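Local coordinates for protein AlyQ (Persicobacter sp. CCB-QB2, PDB 5XNR) that probably cleaves alginate by beta-elimination through its alginate lyase domain and carries a CBM32 module that may help it hold carbohydrate, at residues M155-Q160 / R218-S223; E214-K219 / Y355-N360; T255-D260 / D267-R272. All blocks are in the same frame, centred on the assembly; numbering follows the deposited sequence.

Contact 1. Residues M155-Q160 / R218-S223; sequences MSNCNQ and RKEDGS
The type I beta turn from Lys219 to Gly222 docks against an Asx turn headed by Asn157, and one amide side chain serves both. Asn157 ND2 donates to Glu220 O at 2.8 Å, nearly straight at 170°, and the acceptor is met in its carbonyl plane on a lone pair. The other amide atom faces back into its own segment, where Asn157 OD1 accepts from Asn159 N at 2.8 Å. With CG anti to the backbone N (chi1 179°), the amide is swung across to the turn, and bonds at both ends fix its rotation. A bridging water, which accepts from ND2, donates to Glu220 OE1 at 2.6 Å and weakly to Gln160 OE1. Replacing Asn157 with an alanine would probably leave Glu220 O without its donor across the contact and free the backbone around Asn159 to shift.

Beside this, Gln160 and Glu220 run alongside each other in the same direction, Gln160 NE2 lying 3.7 Å from Glu220 CG. A second water links Gln160 NE2 to Arg218 O. The backbones join through Arg218 N and Gln160 O, 2.8 Å apart, the donor standing well above the carbonyl plane. Packing is close at the end of the turn, where Gly222 CA comes within 3.3 Å of Asn159 O; a CB there would crowd that oxygen, and the positive phi also suits glycine. Asp221 OD1 takes bonds from both Ser223 N and OG, a second Asx turn, at Asp221.

This surface contact joins the loop leading into strand 161-164 to the loop leaving strand 211-217. Cys158 ties the first loop to Cys175 by a disulfide, Arg218 pairs with Asp225, and Gln160 rests on Val389 of strand 379-392.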
ATOM      1  N   MET A 155      -8.791  11.088  10.438  1.00 36.92           N
ATOM      2  CA  MET A 155     -10.209  11.396  10.273  1.00 36.40           C
ATOM      3  C   MET A 155     -10.342  12.917  10.306  1.00 35.20           C
ATOM      4  O   MET A 155      -9.789  13.585  11.198  1.00 35.70           O
ATOM      5  CB  MET A 155     -11.094  10.811  11.388  1.00 34.95           C
ATOM      6  CG  MET A 155     -10.862   9.340  11.684  1.00 35.37           C
ATOM      7  SD  MET A 155     -11.791   8.725  13.109  1.00 34.19           S
ATOM      8  CE  MET A 155     -13.459   8.786  12.455  1.00 36.67           C
ATOM      9  N   SER A 156     -11.100  13.403   9.340  1.00 32.42           N
ATOM     10  CA  SER A 156     -11.368  14.791   9.193  1.00 34.54           C
ATOM     11  C   SER A 156     -12.411  15.233  10.234  1.00 35.01           C
ATOM     12  O   SER A 156     -12.312  16.338  10.765  1.00 35.53           O
ATOM     13  CB  SER A 156     -11.775  15.082   7.756  1.00 32.93           C
ATOM     14  OG  SER A 156     -12.983  14.425   7.405  1.00 31.72           O
ATOM     15  N   ASN A 157     -13.398  14.382  10.522  1.00 34.29           N
ATOM     16  CA  ASN A 157     -14.337  14.592  11.650  1.00 32.46           C
ATOM     17  C   ASN A 157     -14.402  13.294  12.467  1.00 31.22           C
ATOM     18  O   ASN A 157     -15.121  12.350  12.079  1.00 33.70           O
ATOM     19  CB  ASN A 157     -15.723  15.035  11.160  1.00 34.13           C
ATOM     20  CG  ASN A 157     -16.745  15.248  12.269  1.00 34.34           C
ATOM     21  OD1 ASN A 157     -16.515  14.846  13.404  1.00 30.93           O
ATOM     22  ND2 ASN A 157     -17.876  15.879  11.964  1.00 29.51           N
ATOM     23  N   CYS A 158     -13.703  13.268  13.609  1.00 29.71           N
ATOM     24  CA  CYS A 158     -13.619  12.067  14.449  1.00 31.69           C
ATOM     25  C   CYS A 158     -14.952  11.795  15.194  1.00 31.51           C
ATOM     26  O   CYS A 158     -15.213  10.660  15.669  1.00 31.16           O
ATOM     27  CB  CYS A 158     -12.395  12.121  15.368  1.00 32.80           C
ATOM     28  SG  CYS A 158     -12.203  13.599  16.411  1.00 34.78           S
ATOM     29  N   ASN A 159     -15.831  12.794  15.240  1.00 28.86           N
ATOM     30  CA  ASN A 159     -17.155  12.674  15.834  1.00 29.95           C
ATOM     31  C   ASN A 159     -18.116  11.864  14.935  1.00 30.76           C
ATOM     32  O   ASN A 159     -19.052  11.222  15.458  1.00 27.80           O
ATOM     33  CB  ASN A 159     -17.782  14.055  16.055  1.00 31.16           C
ATOM     34  CG  ASN A 159     -17.039  14.906  17.065  1.00 33.32           C
ATOM     35  OD1 ASN A 159     -16.613  14.408  18.103  1.00 33.93           O
ATOM     36  ND2 ASN A 159     -16.907  16.192  16.787  1.00 32.92           N
ATOM     37  N   GLN A 160     -17.872  11.874  13.609  1.00 30.73           N
ATOM     38  CA  GLN A 160     -18.861  11.496  12.563  1.00 31.47           C
ATOM     39  C   GLN A 160     -18.919   9.969  12.388  1.00 32.49           C
ATOM     40  O   GLN A 160     -19.666   9.483  11.571  1.00 34.03           O
ATOM     41  CB  GLN A 160     -18.519  12.214  11.248  1.00 31.51           C
ATOM     42  CG  GLN A 160     -19.487  11.983  10.101  1.00 31.68           C
ATOM     43  CD  GLN A 160     -19.396  12.969   8.957  1.00 34.10           C
ATOM     44  OE1 GLN A 160     -18.407  13.663   8.758  1.00 40.90           O
ATOM     45  NE2 GLN A 160     -20.436  13.005   8.147  1.00 31.58           N
ATOM     46  N   ARG A 218     -22.295   8.437  11.591  1.00 35.09           N
ATOM     47  CA  ARG A 218     -23.007   9.130  12.650  1.00 38.40           C
ATOM     48  C   ARG A 218     -23.331  10.560  12.210  1.00 37.36           C
ATOM     49  O   ARG A 218     -22.787  11.033  11.203  1.00 35.24           O
ATOM     50  CB  ARG A 218     -22.139   9.246  13.903  1.00 40.34           C
ATOM     51  CG  ARG A 218     -21.781   7.916  14.538  1.00 42.37           C
ATOM     52  CD  ARG A 218     -21.896   8.024  16.041  1.00 46.55           C
ATOM     53  NE  ARG A 218     -23.195   7.644  16.560  1.00 46.15           N
ATOM     54  CZ  ARG A 218     -23.512   7.638  17.842  1.00 39.99           C
ATOM     55  NH1 ARG A 218     -24.525   6.899  18.251  1.00 44.86           N
ATOM     56  NH2 ARG A 218     -22.805   8.344  18.703  1.00 35.12           N
ATOM     57  N   LYS A 219     -24.135  11.257  13.012  1.00 34.77           N
ATOM     58  CA  LYS A 219     -24.292  12.692  12.831  1.00 35.71           C
ATOM     59  C   LYS A 219     -22.938  13.365  13.023  1.00 34.55           C
ATOM     60  O   LYS A 219     -22.048  12.804  13.659  1.00 36.06           O
ATOM     61  CB  LYS A 219     -25.297  13.255  13.830  1.00 41.40           C
ATOM     62  CG  LYS A 219     -26.679  12.631  13.721  1.00 46.51           C
ATOM     63  CD  LYS A 219     -27.783  13.488  14.285  1.00 48.08           C
ATOM     64  CE  LYS A 219     -29.146  12.871  14.060  1.00 50.51           C
ATOM     65  NZ  LYS A 219     -30.151  13.498  14.942  1.00 55.86           N
ATOM     66  N   GLU A 220     -22.783  14.560  12.475  1.00 35.07           N
ATOM     67  CA  GLU A 220     -21.458  15.218  12.432  1.00 36.02           C
ATOM     68  C   GLU A 220     -21.005  15.699  13.819  1.00 34.24           C
ATOM     69  O   GLU A 220     -19.832  15.999  13.997  1.00 32.75           O
ATOM     70  CB  GLU A 220     -21.476  16.395  11.456  1.00 37.35           C
ATOM     71  CG  GLU A 220     -21.606  15.968  10.000  1.00 40.00           C
ATOM     72  CD  GLU A 220     -21.606  17.093   8.975  1.00 42.08           C
ATOM     73  OE1 GLU A 220     -20.531  17.325   8.380  1.00 41.39           O
ATOM     74  OE2 GLU A 220     -22.677  17.748   8.779  1.00 42.77           O
ATOM     75  N   ASP A 221     -21.915  15.776  14.785  1.00 36.66           N
ATOM     76  CA  ASP A 221     -21.603  16.211  16.149  1.00 37.16           C
ATOM     77  C   ASP A 221     -21.489  14.983  17.054  1.00 37.59           C
ATOM     78  O   ASP A 221     -21.184  15.126  18.240  1.00 40.94           O
ATOM     79  CB  ASP A 221     -22.658  17.181  16.689  1.00 36.92           C
ATOM     80  CG  ASP A 221     -24.039  16.558  16.879  1.00 41.02           C
ATOM     81  OD1 ASP A 221     -24.165  15.311  16.689  1.00 38.09           O
ATOM     82  OD2 ASP A 221     -24.986  17.323  17.211  1.00 42.83           O
ATOM     83  N   GLY A 222     -21.771  13.796  16.512  1.00 38.21           N
ATOM     84  CA  GLY A 222     -21.518  12.534  17.228  1.00 36.64           C
ATOM     85  C   GLY A 222     -22.630  12.205  18.212  1.00 38.59           C
ATOM     86  O   GLY A 222     -22.548  11.219  18.924  1.00 37.90           O
ATOM     87  N   SER A 223     -23.695  13.012  18.211  1.00 41.45           N
ATOM     88  CA  SER A 223     -24.821  12.895  19.164  1.00 39.85           C
ATOM     89  C   SER A 223     -25.563  11.563  19.015  1.00 41.32           C
ATOM     90  O   SER A 223     -26.212  11.108  19.958  1.00 41.92           O
ATOM     91  CB  SER A 223     -25.790  14.045  18.976  1.00 40.47           C
ATOM     92  OG  SER A 223     -26.364  14.023  17.672  1.00 37.82           O
TER
HETATM   93  O   HOH W   1     -18.045  17.026   9.154  1.00 31.12           O
HETATM   94  O   HOH W   2     -22.823  11.731   8.552  1.00 30.77           O

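Contact 2. Residues E214-K219 / Y355-N360; sequences ELRERK and YFKIGN
Backbone bonds pair strands 214-217 and 355-358 as antiparallel neighbours: Leu215 and Ile358 form the hydrogen-bonded pair, Leu215 N reaching Ile358 O at 2.7 Å. Glu217 N also bonds to Phe356 O.

Stacking comes from Arg216, whose guanidinium lies flat over the Tyr355 ring, planes 15° apart. Arg216 CZ sits above the ring centre, 3.6 Å from the Tyr355 centroid, a cation-pi contact. NH1 bonds to Glu217 O and Ile226 O, which fixes the rotation of the group over the ring.

Among the carboxylates, Glu217 OE1 uses its anti lone pair to accept from Phe356 N at 2.8 Å; CG swung opposite the residue's own backbone N (chi1 -164°) and an extended chain bring it there. Trp228 NE1 also reaches OE1, while OE2 takes His391. Glu214 OE2 makes a salt bridge to Lys357 NZ at 3.3 Å whose hydrogen bond is weak, its stronger partner being Arg212.

Arg216 and Lys357 share one face, whereas apolar Leu215 and Ile358 share the other and pack on Trp161: a polar side and a buried apolar one. ELR, ending an RSELR motif, and YFKIGN match signatures lining the substrate groove in family 7 relatives, consistent with that role here.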
ATOM      1  N   GLU A 214     -14.936  -1.952  11.907  1.00 37.56           N
ATOM      2  CA  GLU A 214     -15.451  -1.027  10.866  1.00 40.64           C
ATOM      3  C   GLU A 214     -16.252   0.143  11.458  1.00 36.58           C
ATOM      4  O   GLU A 214     -16.856   0.024  12.526  1.00 40.20           O
ATOM      5  CB  GLU A 214     -16.271  -1.845   9.857  1.00 44.15           C
ATOM      6  CG  GLU A 214     -17.712  -2.105  10.239  1.00 44.36           C
ATOM      7  CD  GLU A 214     -18.553  -2.789   9.162  1.00 43.13           C
ATOM      8  OE1 GLU A 214     -18.306  -2.573   7.934  1.00 43.96           O
ATOM      9  OE2 GLU A 214     -19.466  -3.528   9.555  1.00 40.33           O
ATOM     10  N   LEU A 215     -16.285   1.246  10.715  1.00 35.34           N
ATOM     11  CA  LEU A 215     -16.962   2.508  11.129  1.00 37.18           C
ATOM     12  C   LEU A 215     -18.425   2.523  10.675  1.00 33.90           C
ATOM     13  O   LEU A 215     -18.712   2.117   9.580  1.00 30.48           O
ATOM     14  CB  LEU A 215     -16.242   3.704  10.507  1.00 38.73           C
ATOM     15  CG  LEU A 215     -14.769   3.859  10.884  1.00 43.98           C
ATOM     16  CD1 LEU A 215     -14.116   4.989  10.086  1.00 43.16           C
ATOM     17  CD2 LEU A 215     -14.619   4.097  12.385  1.00 45.87           C
ATOM     18  N   ARG A 216     -19.336   2.996  11.527  1.00 32.26           N
ATOM     19  CA  ARG A 216     -20.707   3.248  11.120  1.00 33.94           C
ATOM     20  C   ARG A 216     -20.947   4.773  11.144  1.00 35.43           C
ATOM     21  O   ARG A 216     -20.630   5.480  12.107  1.00 36.01           O
ATOM     22  CB  ARG A 216     -21.659   2.462  12.028  1.00 33.70           C
ATOM     23  CG  ARG A 216     -23.126   2.486  11.606  1.00 36.52           C
ATOM     24  CD  ARG A 216     -24.049   3.249  12.548  1.00 38.26           C
ATOM     25  NE  ARG A 216     -25.486   2.990  12.383  1.00 36.34           N
ATOM     26  CZ  ARG A 216     -26.358   3.823  11.809  1.00 34.82           C
ATOM     27  NH1 ARG A 216     -25.981   4.952  11.218  1.00 31.85           N
ATOM     28  NH2 ARG A 216     -27.633   3.511  11.842  1.00 35.00           N
ATOM     29  N   GLU A 217     -21.502   5.289  10.071  1.00 34.73           N
ATOM     30  CA  GLU A 217     -21.772   6.728   9.958  1.00 37.08           C
ATOM     31  C   GLU A 217     -22.607   7.226  11.149  1.00 35.31           C
ATOM     32  O   GLU A 217     -23.483   6.525  11.638  1.00 35.55           O
ATOM     33  CB  GLU A 217     -22.501   7.000   8.649  1.00 35.94           C
ATOM     34  CG  GLU A 217     -22.475   8.451   8.258  1.00 37.87           C
ATOM     35  CD  GLU A 217     -23.090   8.746   6.901  1.00 34.95           C
ATOM     36  OE1 GLU A 217     -23.541   7.794   6.195  1.00 28.11           O
ATOM     37  OE2 GLU A 217     -23.104   9.939   6.558  1.00 34.56           O
ATOM     38  N   ARG A 218     -22.295   8.437  11.591  1.00 35.09           N
ATOM     39  CA  ARG A 218     -23.007   9.130  12.650  1.00 38.40           C
ATOM     40  C   ARG A 218     -23.331  10.560  12.210  1.00 37.36           C
ATOM     41  O   ARG A 218     -22.787  11.033  11.203  1.00 35.24           O
ATOM     42  CB  ARG A 218     -22.139   9.246  13.903  1.00 40.34           C
ATOM     43  CG  ARG A 218     -21.781   7.916  14.538  1.00 42.37           C
ATOM     44  CD  ARG A 218     -21.896   8.024  16.041  1.00 46.55           C
ATOM     45  NE  ARG A 218     -23.195   7.644  16.560  1.00 46.15           N
ATOM     46  CZ  ARG A 218     -23.512   7.638  17.842  1.00 39.99           C
ATOM     47  NH1 ARG A 218     -24.525   6.899  18.251  1.00 44.86           N
ATOM     48  NH2 ARG A 218     -22.805   8.344  18.703  1.00 35.12           N
ATOM     49  N   LYS A 219     -24.135  11.257  13.012  1.00 34.77           N
ATOM     50  CA  LYS A 219     -24.292  12.692  12.831  1.00 35.71           C
ATOM     51  C   LYS A 219     -22.938  13.365  13.023  1.00 34.55           C
ATOM     52  O   LYS A 219     -22.048  12.804  13.659  1.00 36.06           O
ATOM     53  CB  LYS A 219     -25.297  13.255  13.830  1.00 41.40           C
ATOM     54  CG  LYS A 219     -26.679  12.631  13.721  1.00 46.51           C
ATOM     55  CD  LYS A 219     -27.783  13.488  14.285  1.00 48.08           C
ATOM     56  CE  LYS A 219     -29.146  12.871  14.060  1.00 50.51           C
ATOM     57  NZ  LYS A 219     -30.151  13.498  14.942  1.00 55.86           N
ATOM     58  N   TYR A 355     -27.406   4.604   5.706  1.00 37.23           N
ATOM     59  CA  TYR A 355     -26.152   5.126   6.286  1.00 36.07           C
ATOM     60  C   TYR A 355     -24.956   4.435   5.614  1.00 33.34           C
ATOM     61  O   TYR A 355     -25.136   3.423   4.976  1.00 33.55           O
ATOM     62  CB  TYR A 355     -26.138   4.920   7.801  1.00 34.04           C
ATOM     63  CG  TYR A 355     -26.369   3.493   8.219  1.00 36.24           C
ATOM     64  CD1 TYR A 355     -27.651   3.005   8.381  1.00 37.51           C
ATOM     65  CD2 TYR A 355     -25.313   2.622   8.432  1.00 35.41           C
ATOM     66  CE1 TYR A 355     -27.874   1.694   8.774  1.00 40.22           C
ATOM     67  CE2 TYR A 355     -25.519   1.304   8.811  1.00 34.90           C
ATOM     68  CZ  TYR A 355     -26.806   0.835   8.977  1.00 36.86           C
ATOM     69  OH  TYR A 355     -27.044  -0.464   9.329  1.00 38.13           O
ATOM     70  N   PHE A 356     -23.766   5.021   5.737  1.00 30.09           N
ATOM     71  CA  PHE A 356     -22.531   4.446   5.245  1.00 29.86           C
ATOM     72  C   PHE A 356     -21.757   3.708   6.349  1.00 31.88           C
ATOM     73  O   PHE A 356     -21.921   3.974   7.544  1.00 35.16           O
ATOM     74  CB  PHE A 356     -21.602   5.538   4.726  1.00 30.99           C
ATOM     75  CG  PHE A 356     -22.069   6.228   3.474  1.00 31.49           C
ATOM     76  CD1 PHE A 356     -22.297   5.508   2.316  1.00 30.83           C
ATOM     77  CD2 PHE A 356     -22.269   7.600   3.458  1.00 35.25           C
ATOM     78  CE1 PHE A 356     -22.744   6.133   1.163  1.00 33.02           C
ATOM     79  CE2 PHE A 356     -22.700   8.228   2.301  1.00 38.72           C
ATOM     80  CZ  PHE A 356     -22.931   7.492   1.154  1.00 37.36           C
ATOM     81  N   LYS A 357     -20.948   2.741   5.916  1.00 32.56           N
ATOM     82  CA  LYS A 357     -19.944   2.083   6.729  1.00 34.00           C
ATOM     83  C   LYS A 357     -18.643   2.033   5.936  1.00 35.15           C
ATOM     84  O   LYS A 357     -18.674   1.805   4.721  1.00 30.55           O
ATOM     85  CB  LYS A 357     -20.308   0.641   7.070  1.00 35.01           C
ATOM     86  CG  LYS A 357     -21.610   0.469   7.835  1.00 41.39           C
ATOM     87  CD  LYS A 357     -21.789  -0.923   8.436  1.00 44.15           C
ATOM     88  CE  LYS A 357     -21.582  -0.974   9.936  1.00 48.33           C
ATOM     89  NZ  LYS A 357     -22.247  -2.160  10.534  1.00 53.64           N
ATOM     90  N   ILE A 358     -17.531   2.237   6.646  1.00 35.13           N
ATOM     91  CA  ILE A 358     -16.190   2.175   6.064  1.00 35.86           C
ATOM     92  C   ILE A 358     -15.321   1.284   6.945  1.00 32.39           C
ATOM     93  O   ILE A 358     -15.407   1.371   8.138  1.00 33.09           O
ATOM     94  CB  ILE A 358     -15.583   3.582   5.951  1.00 37.70           C
ATOM     95  CG1 ILE A 358     -16.357   4.472   4.980  1.00 38.50           C
ATOM     96  CG2 ILE A 358     -14.106   3.510   5.603  1.00 37.50           C
ATOM     97  CD1 ILE A 358     -16.144   5.950   5.258  1.00 40.56           C
ATOM     98  N   GLY A 359     -14.473   0.466   6.338  1.00 31.20           N
ATOM     99  CA  GLY A 359     -13.550  -0.349   7.088  1.00 28.89           C
ATOM    100  C   GLY A 359     -13.585  -1.793   6.627  1.00 29.15           C
ATOM    101  O   GLY A 359     -13.615  -2.067   5.418  1.00 33.23           O
ATOM    102  N   ASN A 360     -13.659  -2.700   7.597  1.00 29.40           N
ATOM    103  CA  ASN A 360     -13.402  -4.140   7.395  1.00 30.51           C
ATOM    104  C   ASN A 360     -14.502  -4.978   8.060  1.00 31.28           C
ATOM    105  O   ASN A 360     -14.573  -5.053   9.294  1.00 32.66           O
ATOM    106  CB  ASN A 360     -12.021  -4.503   7.943  1.00 29.42           C
ATOM    107  CG  ASN A 360     -11.740  -5.991   8.021  1.00 30.40           C
ATOM    108  OD1 ASN A 360     -12.628  -6.821   7.767  1.00 27.57           O
ATOM    109  ND2 ASN A 360     -10.499  -6.327   8.380  1.00 27.61           N
TER

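Contact 3. Residues T255-D260 / D267-R272; sequences TQIHGD and DAMVMR. With PO4 (phosphate ion), chain E.
Met269 O is held by two groups of the facing strand: Ile257 N donates to it at 2.7 Å, almost straight at 173°, and Gln256 CA adds a CA-H...O contact at 3.4 Å. Its neighbour in the pairing is Thr255 O, which accepts from Met271 N at 3.0 Å and also meets Val270 CA. Farther along, Ala268 and Met269 both face Ile257 in a classic beta bulge, and the return bond from Met269 N to Ile257 O is stretched and weak.

The two faces differ in character. On one, Gln256 and Val270 lie side by side, Gln256 CB touching Val270 CG1 at 3.7 Å. On the other, Ile257 CD1 approaches Met269 CB at 4.2 Å, and both residues pack on Phe307 of strand 302-310 in the opposing sheet.

Where the strands run into the connecting loop, the His258 ring has Asp267 N over one face, 3.9 Å above its plane and offset toward the rim. His258 CE1 meets Asp267 CB at 3.8 Å, and Gln256 OE1 lies in plane at the ring's edge. His258 NE2 bonds to Asp266, whereas ND1 is buried with no partner in the model. The Tyr355 ring meets the histidine with nearly parallel planes.

Arg272 turns its chain away from its own amide nitrogen (chi1 -164°) and runs out straight to NE, toward a phosphate ion. Arg272 NH1 donates to phosphate O1 at 3.0 Å, in the guanidinium plane, while NE pairs with Glu274. Arg272, Tyr210 and Lys249 together can thus hold an anion, though this phosphate probably came from the crystallisation liquor. Separately, the QIH sequence matches a family 7 lyase signature that lines the substrate groove in relatives, consistent with the same here.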
ATOM      1  N   THR A 255     -16.232  -1.161   1.807  1.00 33.69           N
ATOM      2  CA  THR A 255     -17.162   0.000   1.833  1.00 31.23           C
ATOM      3  C   THR A 255     -18.609  -0.471   1.695  1.00 30.87           C
ATOM      4  O   THR A 255     -18.848  -1.406   0.949  1.00 28.98           O
ATOM      5  CB  THR A 255     -16.801   0.969   0.709  1.00 31.25           C
ATOM      6  OG1 THR A 255     -15.383   1.141   0.807  1.00 29.02           O
ATOM      7  CG2 THR A 255     -17.536   2.293   0.801  1.00 32.76           C
ATOM      8  N   GLN A 256     -19.565   0.182   2.371  1.00 32.05           N
ATOM      9  CA  GLN A 256     -20.980  -0.259   2.312  1.00 34.53           C
ATOM     10  C   GLN A 256     -21.971   0.903   2.412  1.00 33.46           C
ATOM     11  O   GLN A 256     -21.717   1.897   3.104  1.00 34.72           O
ATOM     12  CB  GLN A 256     -21.352  -1.174   3.476  1.00 36.22           C
ATOM     13  CG  GLN A 256     -20.253  -2.136   3.870  1.00 39.57           C
ATOM     14  CD  GLN A 256     -20.617  -2.871   5.135  1.00 45.74           C
ATOM     15  OE1 GLN A 256     -21.768  -3.272   5.334  1.00 48.62           O
ATOM     16  NE2 GLN A 256     -19.619  -3.034   5.996  1.00 49.43           N
ATOM     17  N   ILE A 257     -23.104   0.728   1.717  1.00 32.91           N
ATOM     18  CA  ILE A 257     -24.342   1.456   1.973  1.00 34.83           C
ATOM     19  C   ILE A 257     -25.292   0.455   2.637  1.00 39.69           C
ATOM     20  O   ILE A 257     -25.424  -0.662   2.117  1.00 38.09           O
ATOM     21  CB  ILE A 257     -24.964   2.033   0.685  1.00 33.88           C
ATOM     22  CG1 ILE A 257     -24.004   2.975  -0.037  1.00 33.96           C
ATOM     23  CG2 ILE A 257     -26.282   2.727   0.983  1.00 34.55           C
ATOM     24  CD1 ILE A 257     -24.524   3.480  -1.356  1.00 33.88           C
ATOM     25  N   HIS A 258     -25.926   0.846   3.751  1.00 38.57           N
ATOM     26  CA  HIS A 258     -26.839  -0.024   4.498  1.00 42.75           C
ATOM     27  C   HIS A 258     -28.211   0.655   4.620  1.00 41.15           C
ATOM     28  O   HIS A 258     -28.275   1.871   4.792  1.00 42.32           O
ATOM     29  CB  HIS A 258     -26.244  -0.350   5.877  1.00 47.48           C
ATOM     30  CG  HIS A 258     -26.374  -1.780   6.290  1.00 55.65           C
ATOM     31  ND1 HIS A 258     -25.283  -2.659   6.261  1.00 55.80           N
ATOM     32  CD2 HIS A 258     -27.442  -2.486   6.752  1.00 57.58           C
ATOM     33  CE1 HIS A 258     -25.685  -3.852   6.668  1.00 63.19           C
ATOM     34  NE2 HIS A 258     -27.018  -3.771   6.980  1.00 64.75           N
ATOM     35  N   GLY A 259     -29.289  -0.129   4.479  1.00 42.85           N
ATOM     36  CA  GLY A 259     -30.692   0.249   4.863  1.00 42.80           C
ATOM     37  C   GLY A 259     -31.280  -0.768   5.839  1.00 46.18           C
ATOM     38  O   GLY A 259     -30.500  -1.578   6.370  1.00 46.76           O
ATOM     39  N   ASP A 260     -32.613  -0.755   6.107  1.00 52.17           N
ATOM     40  CA  ASP A 260     -33.246  -1.803   6.999  1.00 52.31           C
ATOM     41  C   ASP A 260     -33.377  -3.140   6.257  1.00 52.50           C
ATOM     42  O   ASP A 260     -33.843  -3.199   5.110  1.00 49.42           O
ATOM     43  CB  ASP A 260     -34.680  -1.524   7.464  1.00 56.59           C
ATOM     44  CG  ASP A 260     -34.936  -0.194   8.148  1.00 60.22           C
ATOM     45  OD1 ASP A 260     -34.089   0.220   8.977  1.00 66.88           O
ATOM     46  OD2 ASP A 260     -35.995   0.408   7.850  1.00 49.82           O
ATOM     47  N   ASP A 267     -27.909  -4.579   3.289  1.00 37.88           N
ATOM     48  CA  ASP A 267     -26.626  -4.116   2.752  1.00 36.87           C
ATOM     49  C   ASP A 267     -26.811  -3.880   1.248  1.00 33.38           C
ATOM     50  O   ASP A 267     -26.387  -4.662   0.416  1.00 35.75           O
ATOM     51  CB  ASP A 267     -25.486  -5.089   3.127  1.00 36.89           C
ATOM     52  CG  ASP A 267     -25.693  -6.556   2.736  1.00 35.67           C
ATOM     53  OD1 ASP A 267     -26.826  -7.053   2.887  1.00 36.22           O
ATOM     54  OD2 ASP A 267     -24.718  -7.201   2.287  1.00 32.78           O
ATOM     55  N   ALA A 268     -27.425  -2.752   0.939  1.00 32.42           N
ATOM     56  CA  ALA A 268     -27.916  -2.399  -0.395  1.00 31.74           C
ATOM     57  C   ALA A 268     -26.784  -2.433  -1.424  1.00 31.39           C
ATOM     58  O   ALA A 268     -26.981  -2.851  -2.565  1.00 28.06           O
ATOM     59  CB  ALA A 268     -28.555  -1.017  -0.348  1.00 32.35           C
ATOM     60  N   MET A 269     -25.613  -1.962  -1.017  1.00 32.02           N
ATOM     61  CA  MET A 269     -24.512  -1.834  -1.950  1.00 33.60           C
ATOM     62  C   MET A 269     -23.189  -1.888  -1.183  1.00 34.54           C
ATOM     63  O   MET A 269     -22.923  -0.990  -0.380  1.00 33.30           O
ATOM     64  CB  MET A 269     -24.604  -0.517  -2.722  1.00 33.17           C
ATOM     65  CG  MET A 269     -23.566  -0.402  -3.824  1.00 32.10           C
ATOM     66  SD  MET A 269     -23.800   1.080  -4.827  1.00 31.62           S
ATOM     67  CE  MET A 269     -22.366   1.045  -5.901  1.00 30.91           C
ATOM     68  N   VAL A 270     -22.389  -2.936  -1.435  1.00 33.62           N
ATOM     69  CA  VAL A 270     -21.119  -3.143  -0.730  1.00 33.50           C
ATOM     70  C   VAL A 270     -20.073  -3.554  -1.751  1.00 32.05           C
ATOM     71  O   VAL A 270     -20.417  -4.055  -2.773  1.00 34.98           O
ATOM     72  CB  VAL A 270     -21.198  -4.181   0.407  1.00 35.16           C
ATOM     73  CG1 VAL A 270     -22.434  -3.978   1.267  1.00 35.73           C
ATOM     74  CG2 VAL A 270     -21.142  -5.615  -0.092  1.00 35.31           C
ATOM     75  N   MET A 271     -18.820  -3.277  -1.432  1.00 33.75           N
ATOM     76  CA  MET A 271     -17.674  -3.789  -2.155  1.00 33.90           C
ATOM     77  C   MET A 271     -17.190  -5.038  -1.424  1.00 32.68           C
ATOM     78  O   MET A 271     -17.031  -4.993  -0.214  1.00 32.85           O
ATOM     79  CB  MET A 271     -16.549  -2.754  -2.199  1.00 35.98           C
ATOM     80  CG  MET A 271     -15.148  -3.331  -2.272  1.00 40.52           C
ATOM     81  SD  MET A 271     -13.889  -2.070  -2.684  1.00 42.88           S
ATOM     82  CE  MET A 271     -14.339  -1.746  -4.388  1.00 38.45           C
ATOM     83  N   ARG A 272     -16.985  -6.125  -2.170  1.00 32.01           N
ATOM     84  CA  ARG A 272     -16.653  -7.430  -1.619  1.00 32.18           C
ATOM     85  C   ARG A 272     -15.440  -8.005  -2.354  1.00 33.00           C
ATOM     86  O   ARG A 272     -15.272  -7.778  -3.522  1.00 34.86           O
ATOM     87  CB  ARG A 272     -17.854  -8.364  -1.757  1.00 33.72           C
ATOM     88  CG  ARG A 272     -17.755  -9.602  -0.877  1.00 34.34           C
ATOM     89  CD  ARG A 272     -19.063 -10.330  -0.649  1.00 32.43           C
ATOM     90  NE  ARG A 272     -18.832 -11.666  -0.112  1.00 32.15           N
ATOM     91  CZ  ARG A 272     -19.594 -12.273   0.808  1.00 33.09           C
ATOM     92  NH1 ARG A 272     -19.357 -13.536   1.125  1.00 30.98           N
ATOM     93  NH2 ARG A 272     -20.582 -11.632   1.409  1.00 28.39           N
TER
HETATM   94  P   PO4 E 604     -22.103 -16.118   3.008  1.00 50.73           P
HETATM   95  O1  PO4 E 604     -20.803 -15.358   3.013  1.00 41.32           O
HETATM   96  O2  PO4 E 604     -21.816 -17.536   2.534  1.00 47.64           O
HETATM   97  O3  PO4 E 604     -22.731 -16.131   4.408  1.00 49.61           O
HETATM   98  O4  PO4 E 604     -23.107 -15.450   2.091  1.00 44.31           O

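Overall arrangement
From the N terminus, the lyase domain first offers 155-160, and contact 1 closes a loop when the chain returns at 218-223, just after strand 211-217. Contact 2 begins on that same stretch, sharing Arg218 and Lys219, and closes a much longer loop at 355-360. Contact 3, the hairpin of 255-260 and 267-272, is nested inside it. Strand 355-358 lies between strands 211-217 and 256-258, so contacts 2 and 3 meet directly: Tyr355 O with His258 N and Lys357 O with Gln256 N, each at 3.0 Å. Together they build successive strands of one curved antiparallel sheet, while contact 1 fastens loops at its margin, about 20 Å from contact 3 between centres.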